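PDB 3F4L: putative oxidoreductase yhhX from Escherichia coli K-12, which probably acts as an NADP+-dependent dehydrogenase, perhaps on scyllo-inositol, and belongs to the Gfo/Idh/MocA family. Local coordinates for residues T118-Q123 with A313-K318; P158-K163 with S199-A204; A269-V274 with M291-G296. One frame throughout, in Å; residues are numbered along the deposited sequence.

Interaction 1: residues T118-Q123 with A313-K318; sequences TVTPYQ and APNYVK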
loop_
_atom_site.group_PDB
_atom_site.type_symbol
_atom_site.label_atom_id
_atom_site.label_comp_id
_atom_site.label_asym_id
_atom_site.label_seq_id
_atom_site.Cartn_x
_atom_site.Cartn_y
_atom_site.Cartn_z
ATOM N N THR A 118 4.205 32.795 19.991
ATOM C CA THR A 118 4.050 31.474 19.415
ATOM C C THR A 118 2.861 31.404 18.456
ATOM O O THR A 118 1.752 31.780 18.813
ATOM C CB THR A 118 3.800 30.414 20.508
ATOM O OG1 THR A 118 4.942 30.322 21.368
ATOM C CG2 THR A 118 3.518 29.051 19.871
ATOM N N VAL A 119 3.098 30.941 17.238
ATOM C CA VAL A 119 2.011 30.748 16.278
ATOM C C VAL A 119 2.164 29.294 15.832
ATOM O O VAL A 119 3.245 28.870 15.433
ATOM C CB VAL A 119 2.095 31.701 15.065
ATOM C CG1 VAL A 119 3.308 31.373 14.189
ATOM C CG2 VAL A 119 0.823 31.606 14.260
ATOM N N THR A 120 1.088 28.523 15.909
ATOM C CA THR A 120 1.161 27.108 15.562
ATOM C C THR A 120 -0.165 26.546 15.084
ATOM O O THR A 120 -1.224 27.079 15.405
ATOM C CB THR A 120 1.611 26.283 16.799
ATOM O OG1 THR A 120 1.644 24.890 16.473
ATOM C CG2 THR A 120 0.635 26.486 17.962
ATOM N N PRO A 121 -0.122 25.472 14.282
ATOM C CA PRO A 121 -1.363 24.864 13.797
ATOM C C PRO A 121 -1.914 23.965 14.913
ATOM O O PRO A 121 -1.222 23.695 15.895
ATOM C CB PRO A 121 -0.902 24.064 12.583
ATOM C CG PRO A 121 0.471 23.606 13.004
ATOM C CD PRO A 121 1.053 24.873 13.621
ATOM N N TYR A 122 -3.156 23.519 14.760
ATOM C CA TYR A 122 -3.821 22.653 15.732
ATOM C C TYR A 122 -3.729 21.225 15.194
ATOM O O TYR A 122 -4.553 20.816 14.384
ATOM C CB TYR A 122 -5.297 23.080 15.866
ATOM C CG TYR A 122 -6.151 22.291 16.843
ATOM C CD1 TYR A 122 -5.797 22.175 18.189
ATOM C CD2 TYR A 122 -7.338 21.702 16.429
ATOM C CE1 TYR A 122 -6.613 21.495 19.096
ATOM C CE2 TYR A 122 -8.159 21.018 17.325
ATOM C CZ TYR A 122 -7.789 20.922 18.650
ATOM O OH TYR A 122 -8.596 20.250 19.529
ATOM N N GLN A 123 -2.714 20.480 15.624
ATOM C CA GLN A 123 -2.544 19.100 15.165
ATOM C C GLN A 123 -2.950 18.156 16.285
ATOM O O GLN A 123 -2.126 17.450 16.850
ATOM C CB GLN A 123 -1.085 18.846 14.760
ATOM C CG GLN A 123 -0.598 19.748 13.626
ATOM C CD GLN A 123 -1.382 19.557 12.331
ATOM O OE1 GLN A 123 -2.192 18.638 12.211
ATOM N NE2 GLN A 123 -1.126 20.417 11.350
ATOM N N ALA A 313 8.401 26.362 27.407
ATOM C CA ALA A 313 8.685 25.032 26.876
ATOM C C ALA A 313 8.551 25.071 25.359
ATOM O O ALA A 313 7.779 25.856 24.816
ATOM C CB ALA A 313 7.706 24.016 27.455
ATOM N N PRO A 314 9.323 24.239 24.650
ATOM C CA PRO A 314 9.219 24.239 23.187
ATOM C C PRO A 314 7.793 23.899 22.758
ATOM O O PRO A 314 7.104 23.140 23.438
ATOM C CB PRO A 314 10.233 23.171 22.763
ATOM C CG PRO A 314 10.397 22.318 23.990
ATOM C CD PRO A 314 10.386 23.328 25.099
ATOM N N ASN A 315 7.355 24.466 21.637
ATOM C CA ASN A 315 6.003 24.219 21.135
ATOM C C ASN A 315 5.884 22.748 20.734
ATOM O O ASN A 315 6.860 22.155 20.272
ATOM C CB ASN A 315 5.732 25.126 19.936
ATOM C CG ASN A 315 4.278 25.105 19.502
ATOM O OD1 ASN A 315 3.379 25.409 20.288
ATOM N ND2 ASN A 315 4.041 24.745 18.245
ATOM N N TYR A 316 4.695 22.166 20.891
ATOM C CA TYR A 316 4.507 20.751 20.568
ATOM C C TYR A 316 4.740 20.430 19.098
ATOM O O TYR A 316 5.121 19.309 18.756
ATOM C CB TYR A 316 3.114 20.266 21.011
ATOM C CG TYR A 316 1.951 20.681 20.127
ATOM C CD1 TYR A 316 1.634 22.028 19.928
ATOM C CD2 TYR A 316 1.146 19.720 19.513
ATOM C CE1 TYR A 316 0.546 22.405 19.144
ATOM C CE2 TYR A 316 0.052 20.086 18.722
ATOM C CZ TYR A 316 -0.240 21.429 18.546
ATOM O OH TYR A 316 -1.322 21.793 17.779
ATOM N N VAL A 317 4.515 21.413 18.232
ATOM C CA VAL A 317 4.734 21.238 16.801
ATOM C C VAL A 317 5.938 22.088 16.381
ATOM O O VAL A 317 5.995 23.285 16.684
ATOM C CB VAL A 317 3.507 21.694 15.969
ATOM C CG1 VAL A 317 3.810 21.577 14.480
ATOM C CG2 VAL A 317 2.292 20.840 16.312
ATOM N N LYS A 318 6.893 21.485 15.684
ATOM C CA LYS A 318 8.058 22.238 15.241
ATOM C C LYS A 318 7.743 22.986 13.945
ATOM O O LYS A 318 6.988 22.493 13.095
ATOM C CB LYS A 318 9.253 21.305 15.013
ATOM C CG LYS A 318 9.591 20.420 16.207
ATOM C CD LYS A 318 10.973 19.786 16.070
ATOM C CE LYS A 318 11.096 18.936 14.820
ATOM N NZ LYS A 318 12.473 18.391 14.683
#
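Thr120 and Asn315 meet because each points its polar group away from its own backbone N: OG1 of Thr120 stands opposite that atom (chi1 178°), and so does CG of Asn315. Tyr316 follows a different course. Its CG sits between the backbone N and the carbonyl carbon (chi1 77°), which brings the phenol end to the backbone of Pro121 and Gln123.

Asn315 ND2 donates to Thr120 OG1 at 3.0 Å, and the hydroxyl lies in the amide plane. Asn315 ND2 also donates to Val317 O at 2.9 Å, so two bonds fix the rotation of the amide. Asn315 OD1 lies 3.7 Å from the methyl CG2 of Thr118. Thr120 OG1 in turn donates to Pro121 O at 3.2 Å, on a lone pair of that carbonyl.

Tyr316 OH takes one bond and gives a weaker one. Tyr316 OH accepts from Gln123 N at 2.9 Å with an N-H...O angle of 161°. The weak bond runs from Tyr316 OH to Pro121 O at 2.7 Å.

Val317 adds the apolar part. Val317 CG2 lies over the centre of the Tyr316 ring, on one face, and is 4.1 Å from Gln123 CG. Val317 CG1 is 4.2 Å from Pro121 CG.

Thr120 also bonds through its backbone to Val92 and Val94, and Gln123 packs on His178 and Asp181 of helix 171-187. The contact is a buried interdomain seam: the last, outermost strand of the parallel Rossmann sheet meets the loop between helices 300-311 and 319-331, as fits the two-domain Gfo/Idh/MocA fold.

Interaction 2: residues P158-K163 with S199-A204; sequences PVAETK and SLRNKA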
loop_
_atom_site.group_PDB
_atom_site.type_symbol
_atom_site.label_atom_id
_atom_site.label_comp_id
_atom_site.label_asym_id
_atom_site.label_seq_id
_atom_site.Cartn_x
_atom_site.Cartn_y
_atom_site.Cartn_z
ATOM N N PRO A 158 -19.975 6.110 -1.044
ATOM C CA PRO A 158 -20.032 6.096 -2.507
ATOM C C PRO A 158 -20.712 7.268 -3.209
ATOM O O PRO A 158 -20.434 7.522 -4.384
ATOM C CB PRO A 158 -20.719 4.765 -2.807
ATOM C CG PRO A 158 -21.640 4.609 -1.650
ATOM C CD PRO A 158 -20.762 4.996 -0.483
ATOM N N VAL A 159 -21.594 7.976 -2.509
ATOM C CA VAL A 159 -22.301 9.101 -3.113
ATOM C C VAL A 159 -21.632 10.439 -2.844
ATOM O O VAL A 159 -21.372 10.804 -1.701
ATOM C CB VAL A 159 -23.763 9.181 -2.624
ATOM C CG1 VAL A 159 -24.456 10.391 -3.254
ATOM C CG2 VAL A 159 -24.506 7.907 -2.996
ATOM N N ALA A 160 -21.349 11.167 -3.916
ATOM C CA ALA A 160 -20.712 12.467 -3.816
ATOM C C ALA A 160 -21.433 13.401 -4.770
ATOM O O ALA A 160 -21.300 13.281 -5.987
ATOM C CB ALA A 160 -19.228 12.368 -4.194
ATOM N N GLU A 161 -22.208 14.323 -4.215
ATOM C CA GLU A 161 -22.936 15.263 -5.048
ATOM C C GLU A 161 -21.925 16.158 -5.751
ATOM O O GLU A 161 -20.862 16.463 -5.201
ATOM C CB GLU A 161 -23.883 16.115 -4.195
ATOM C CG GLU A 161 -24.952 15.324 -3.443
ATOM C CD GLU A 161 -25.877 14.538 -4.360
ATOM O OE1 GLU A 161 -26.216 15.042 -5.453
ATOM O OE2 GLU A 161 -26.284 13.421 -3.977
ATOM N N THR A 162 -22.249 16.560 -6.975
ATOM C CA THR A 162 -21.368 17.426 -7.739
ATOM C C THR A 162 -21.142 18.706 -6.965
ATOM O O THR A 162 -22.094 19.337 -6.509
ATOM C CB THR A 162 -21.976 17.768 -9.102
ATOM O OG1 THR A 162 -22.147 16.560 -9.853
ATOM C CG2 THR A 162 -21.065 18.727 -9.874
ATOM N N LYS A 163 -19.876 19.075 -6.799
ATOM C CA LYS A 163 -19.516 20.293 -6.080
ATOM C C LYS A 163 -18.088 20.661 -6.457
ATOM O O LYS A 163 -17.152 20.396 -5.709
ATOM C CB LYS A 163 -19.628 20.079 -4.567
ATOM C CG LYS A 163 -20.757 20.876 -3.919
ATOM C CD LYS A 163 -20.772 20.719 -2.390
ATOM C CE LYS A 163 -21.122 19.294 -1.955
ATOM N NZ LYS A 163 -22.487 18.861 -2.390
ATOM N N SER A 199 -9.819 11.434 -8.292
ATOM C CA SER A 199 -11.206 11.804 -8.023
ATOM C C SER A 199 -12.022 10.664 -8.632
ATOM O O SER A 199 -12.210 10.607 -9.848
ATOM C CB SER A 199 -11.537 13.131 -8.709
ATOM O OG SER A 199 -12.882 13.493 -8.460
ATOM N N LEU A 200 -12.493 9.754 -7.784
ATOM C CA LEU A 200 -13.226 8.574 -8.235
ATOM C C LEU A 200 -14.751 8.602 -8.231
ATOM O O LEU A 200 -15.382 8.130 -9.169
ATOM C CB LEU A 200 -12.780 7.364 -7.409
ATOM C CG LEU A 200 -11.315 6.936 -7.494
ATOM C CD1 LEU A 200 -11.059 5.834 -6.467
ATOM C CD2 LEU A 200 -10.989 6.449 -8.892
ATOM N N ARG A 201 -15.343 9.113 -7.157
ATOM C CA ARG A 201 -16.794 9.139 -7.038
ATOM C C ARG A 201 -17.508 10.056 -8.022
ATOM O O ARG A 201 -18.513 9.668 -8.623
ATOM C CB ARG A 201 -17.184 9.520 -5.613
ATOM C CG ARG A 201 -16.770 8.500 -4.571
ATOM C CD ARG A 201 -17.150 8.978 -3.190
ATOM N NE ARG A 201 -16.523 10.258 -2.889
ATOM C CZ ARG A 201 -16.782 10.982 -1.804
ATOM N NH1 ARG A 201 -17.660 10.556 -0.909
ATOM N NH2 ARG A 201 -16.149 12.134 -1.612
ATOM N N ASN A 202 -17.005 11.273 -8.172
ATOM C CA ASN A 202 -17.609 12.234 -9.091
ATOM C C ASN A 202 -16.502 13.016 -9.766
ATOM O O ASN A 202 -15.864 13.861 -9.136
ATOM C CB ASN A 202 -18.524 13.200 -8.340
ATOM C CG ASN A 202 -19.328 14.076 -9.278
ATOM O OD1 ASN A 202 -18.857 14.427 -10.360
ATOM N ND2 ASN A 202 -20.542 14.446 -8.865
ATOM N N LYS A 203 -16.280 12.743 -11.047
ATOM C CA LYS A 203 -15.216 13.409 -11.792
ATOM C C LYS A 203 -15.290 14.932 -11.822
ATOM O O LYS A 203 -14.338 15.594 -12.231
ATOM C CB LYS A 203 -15.152 12.864 -13.224
ATOM C CG LYS A 203 -14.404 11.542 -13.349
ATOM C CD LYS A 203 -12.971 11.687 -12.865
ATOM C CE LYS A 203 -12.168 10.408 -13.050
ATOM N NZ LYS A 203 -12.701 9.255 -12.267
ATOM N N ALA A 204 -16.407 15.499 -11.379
ATOM C CA ALA A 204 -16.533 16.947 -11.377
ATOM C C ALA A 204 -15.920 17.545 -10.112
ATOM O O ALA A 204 -15.607 18.733 -10.075
ATOM C CB ALA A 204 -18.009 17.347 -11.483
#
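The guanidinium of Arg201 carries the methyl of Ala160 on one face, with Ala160 CB over the centre of the group and 3.7 Å from Arg201 CZ. Its polar atoms turn elsewhere: NE pairs with Asp208 in a salt bridge, and NH1 donates to Arg157 O. The aliphatic part of the same side chain runs past the backbone of Pro158, with Arg201 CD 3.8 Å from Pro158 O.

The second flat group is the amide of Asn202. Ala160 O and Thr162 OG1 both lie in its plane, one for each N-H. Asn202 ND2 donates to Ala160 O at 3.2 Å, nearly straight at 170°, and to Thr162 OG1 at 2.8 Å. Asn202 OD1 accepts from Ala204 N at 2.9 Å, which closes an Asx turn. A leucine in place of Asn202 would probably leave Ala160 O and Thr162 OG1 without this donor and the turn without its acceptor.

At the turn, Thr162 CG2 touches Ala204 CB at 3.7 Å. Lys203 NZ bonds to Ser199 O and pairs with Asp218 of the second subunit. At this surface, then, two amide N-H groups tie the loops together, the amide oxygen shapes its own loop, and Arg201 packs with its charge paired to Asp208.

Interaction 3: residues A269-V274 with M291-G296; sequences AADDSV and MKPEMG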
loop_
_atom_site.group_PDB
_atom_site.type_symbol
_atom_site.label_atom_id
_atom_site.label_comp_id
_atom_site.label_asym_id
_atom_site.label_seq_id
_atom_site.Cartn_x
_atom_site.Cartn_y
_atom_site.Cartn_z
ATOM N N ALA A 269 -14.709 8.106 24.699
ATOM C CA ALA A 269 -13.707 7.471 23.856
ATOM C C ALA A 269 -13.436 6.016 24.241
ATOM O O ALA A 269 -12.310 5.538 24.111
ATOM C CB ALA A 269 -12.407 8.284 23.894
ATOM N N ALA A 270 -14.465 5.318 24.718
ATOM C CA ALA A 270 -14.322 3.908 25.092
ATOM C C ALA A 270 -13.824 3.169 23.857
ATOM O O ALA A 270 -14.391 3.306 22.780
ATOM C CB ALA A 270 -15.671 3.328 25.553
ATOM N N ASP A 271 -12.766 2.384 24.016
ATOM C CA ASP A 271 -12.184 1.662 22.889
ATOM C C ASP A 271 -11.899 0.213 23.282
ATOM O O ASP A 271 -11.279 -0.045 24.311
ATOM C CB ASP A 271 -10.878 2.355 22.478
ATOM C CG ASP A 271 -10.404 1.961 21.095
ATOM O OD1 ASP A 271 -10.531 0.770 20.731
ATOM O OD2 ASP A 271 -9.887 2.850 20.379
ATOM N N ASP A 272 -12.349 -0.731 22.465
ATOM C CA ASP A 272 -12.118 -2.140 22.764
ATOM C C ASP A 272 -11.169 -2.803 21.770
ATOM O O ASP A 272 -11.092 -4.029 21.681
ATOM C CB ASP A 272 -13.452 -2.889 22.822
ATOM C CG ASP A 272 -14.193 -2.647 24.130
ATOM O OD1 ASP A 272 -13.743 -3.174 25.175
ATOM O OD2 ASP A 272 -15.213 -1.918 24.120
ATOM N N SER A 273 -10.448 -1.982 21.021
ATOM C CA SER A 273 -9.487 -2.496 20.055
ATOM C C SER A 273 -8.153 -2.643 20.767
ATOM O O SER A 273 -7.979 -2.178 21.902
ATOM C CB SER A 273 -9.330 -1.529 18.879
ATOM O OG SER A 273 -8.797 -0.284 19.307
ATOM N N VAL A 274 -7.206 -3.289 20.105
ATOM C CA VAL A 274 -5.891 -3.472 20.696
ATOM C C VAL A 274 -4.858 -3.479 19.600
ATOM O O VAL A 274 -5.159 -3.838 18.467
ATOM C CB VAL A 274 -5.778 -4.812 21.465
ATOM C CG1 VAL A 274 -6.576 -4.752 22.751
ATOM C CG2 VAL A 274 -6.273 -5.959 20.585
HETATM N N MSE A 291 -1.335 -4.907 22.812
HETATM C CA MSE A 291 -1.219 -3.628 23.508
HETATM C C MSE A 291 -2.563 -2.932 23.660
HETATM O O MSE A 291 -3.327 -2.812 22.696
HETATM C CB MSE A 291 -0.295 -2.682 22.731
HETATM C CG MSE A 291 1.139 -3.133 22.585
HETATM SE SE MSE A 291 2.007 -2.196 21.114
HETATM C CE MSE A 291 2.244 -0.455 21.935
ATOM N N LYS A 292 -2.848 -2.464 24.867
ATOM C CA LYS A 292 -4.090 -1.743 25.101
ATOM C C LYS A 292 -3.847 -0.342 24.537
ATOM O O LYS A 292 -2.803 0.256 24.786
ATOM C CB LYS A 292 -4.394 -1.687 26.601
ATOM C CG LYS A 292 -5.767 -1.132 26.933
ATOM C CD LYS A 292 -6.239 -1.600 28.310
ATOM C CE LYS A 292 -5.271 -1.184 29.411
ATOM N NZ LYS A 292 -5.158 0.296 29.507
ATOM N N PRO A 293 -4.798 0.190 23.758
ATOM C CA PRO A 293 -4.652 1.523 23.169
ATOM C C PRO A 293 -4.245 2.576 24.186
ATOM O O PRO A 293 -4.822 2.653 25.266
ATOM C CB PRO A 293 -6.038 1.808 22.608
ATOM C CG PRO A 293 -6.554 0.459 22.276
ATOM C CD PRO A 293 -6.137 -0.356 23.469
ATOM N N GLU A 294 -3.241 3.373 23.842
ATOM C CA GLU A 294 -2.809 4.450 24.719
ATOM C C GLU A 294 -3.994 5.404 24.709
ATOM O O GLU A 294 -4.694 5.496 23.704
ATOM C CB GLU A 294 -1.565 5.135 24.150
ATOM C CG GLU A 294 -0.328 4.253 24.130
ATOM C CD GLU A 294 0.146 3.880 25.526
ATOM O OE1 GLU A 294 0.499 4.791 26.309
ATOM O OE2 GLU A 294 0.163 2.672 25.842
HETATM N N MSE A 295 -4.240 6.099 25.814
HETATM C CA MSE A 295 -5.374 7.018 25.877
HETATM C C MSE A 295 -5.134 8.299 25.079
HETATM O O MSE A 295 -4.116 8.976 25.254
HETATM C CB MSE A 295 -5.681 7.386 27.327
HETATM C CG MSE A 295 -7.020 8.094 27.517
HETATM SE SE MSE A 295 -7.110 9.065 29.199
HETATM C CE MSE A 295 -7.658 10.801 28.527
ATOM N N GLY A 296 -6.079 8.628 24.209
ATOM C CA GLY A 296 -5.957 9.832 23.405
ATOM C C GLY A 296 -6.655 10.994 24.090
ATOM O O GLY A 296 -7.631 10.792 24.823
#
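Val274 and Met291 meet through the backbone: Val274 CA lies 3.3 Å from Met291 O. The nearest CA atoms are those of Val274 and Lys292, 5.1 Å apart. The close backbone approach is confined to this point, and farther along the chains draw apart. No hydrogen bond joins the two segments. The backbone pairing begins just beyond, where Met291 bonds to Gly275. A proline has no N-H to offer, so Pro293 cannot donate a backbone bond here.

Among the side chains, Pro293 does most of the touching. Its ring lies against the carbonyl of Ser273, with both Pro293 CG and Pro293 CD 3.0 Å from Ser273 O, a close carbon-oxygen approach. The hydroxyl OG of Ser273 sits 3.8 Å from Pro293 CG. It reaches that place because OG stands between the backbone N and the carbonyl carbon (chi1 64°). Val274 CG1 adds a looser apolar touch to Pro293 CD at 4.5 Å.

Asp271 shapes the loop from within. Asp271 OD1 accepts from Ser273 N at 2.8 Å, met head-on by the donor, and closes an Asx turn. Asp271 OD1 is also 4.3 Å from Pro293 CG. Ser273 OG also bonds to Lys247 NZ on strand 243-247, and the Lys247 side chain touches Pro293. The side chain of Met291, a selenomethionine, turns to Phe245, and to Thr133 and Lys136 of helix 129-140.

The contact sits at the open end of a beta hairpin, where edge strand 286-291 and its antiparallel neighbour 275-280 in the C-terminal mixed sheet give way to loops.

Overall arrangement
Interaction 1 is the buried contact; interactions 2 and 3 lie at the surface. Interaction 1 joins the Rossmann sheet to a loop of the C-terminal part. The other two join loops within that part, both attached to strands of the large mixed sheet. Along the chain both are nested inside the loop closed by interaction 1, and interaction 2 closes before interaction 3 opens. Interactions 1 and 2 lie on opposite sides of the chain's centre, with centres 35 Å apart. Both use an asparagine amide across the contact, while interaction 3 has no cross-segment hydrogen bond and relies on proline packing. Only interaction 2 also meets the second subunit.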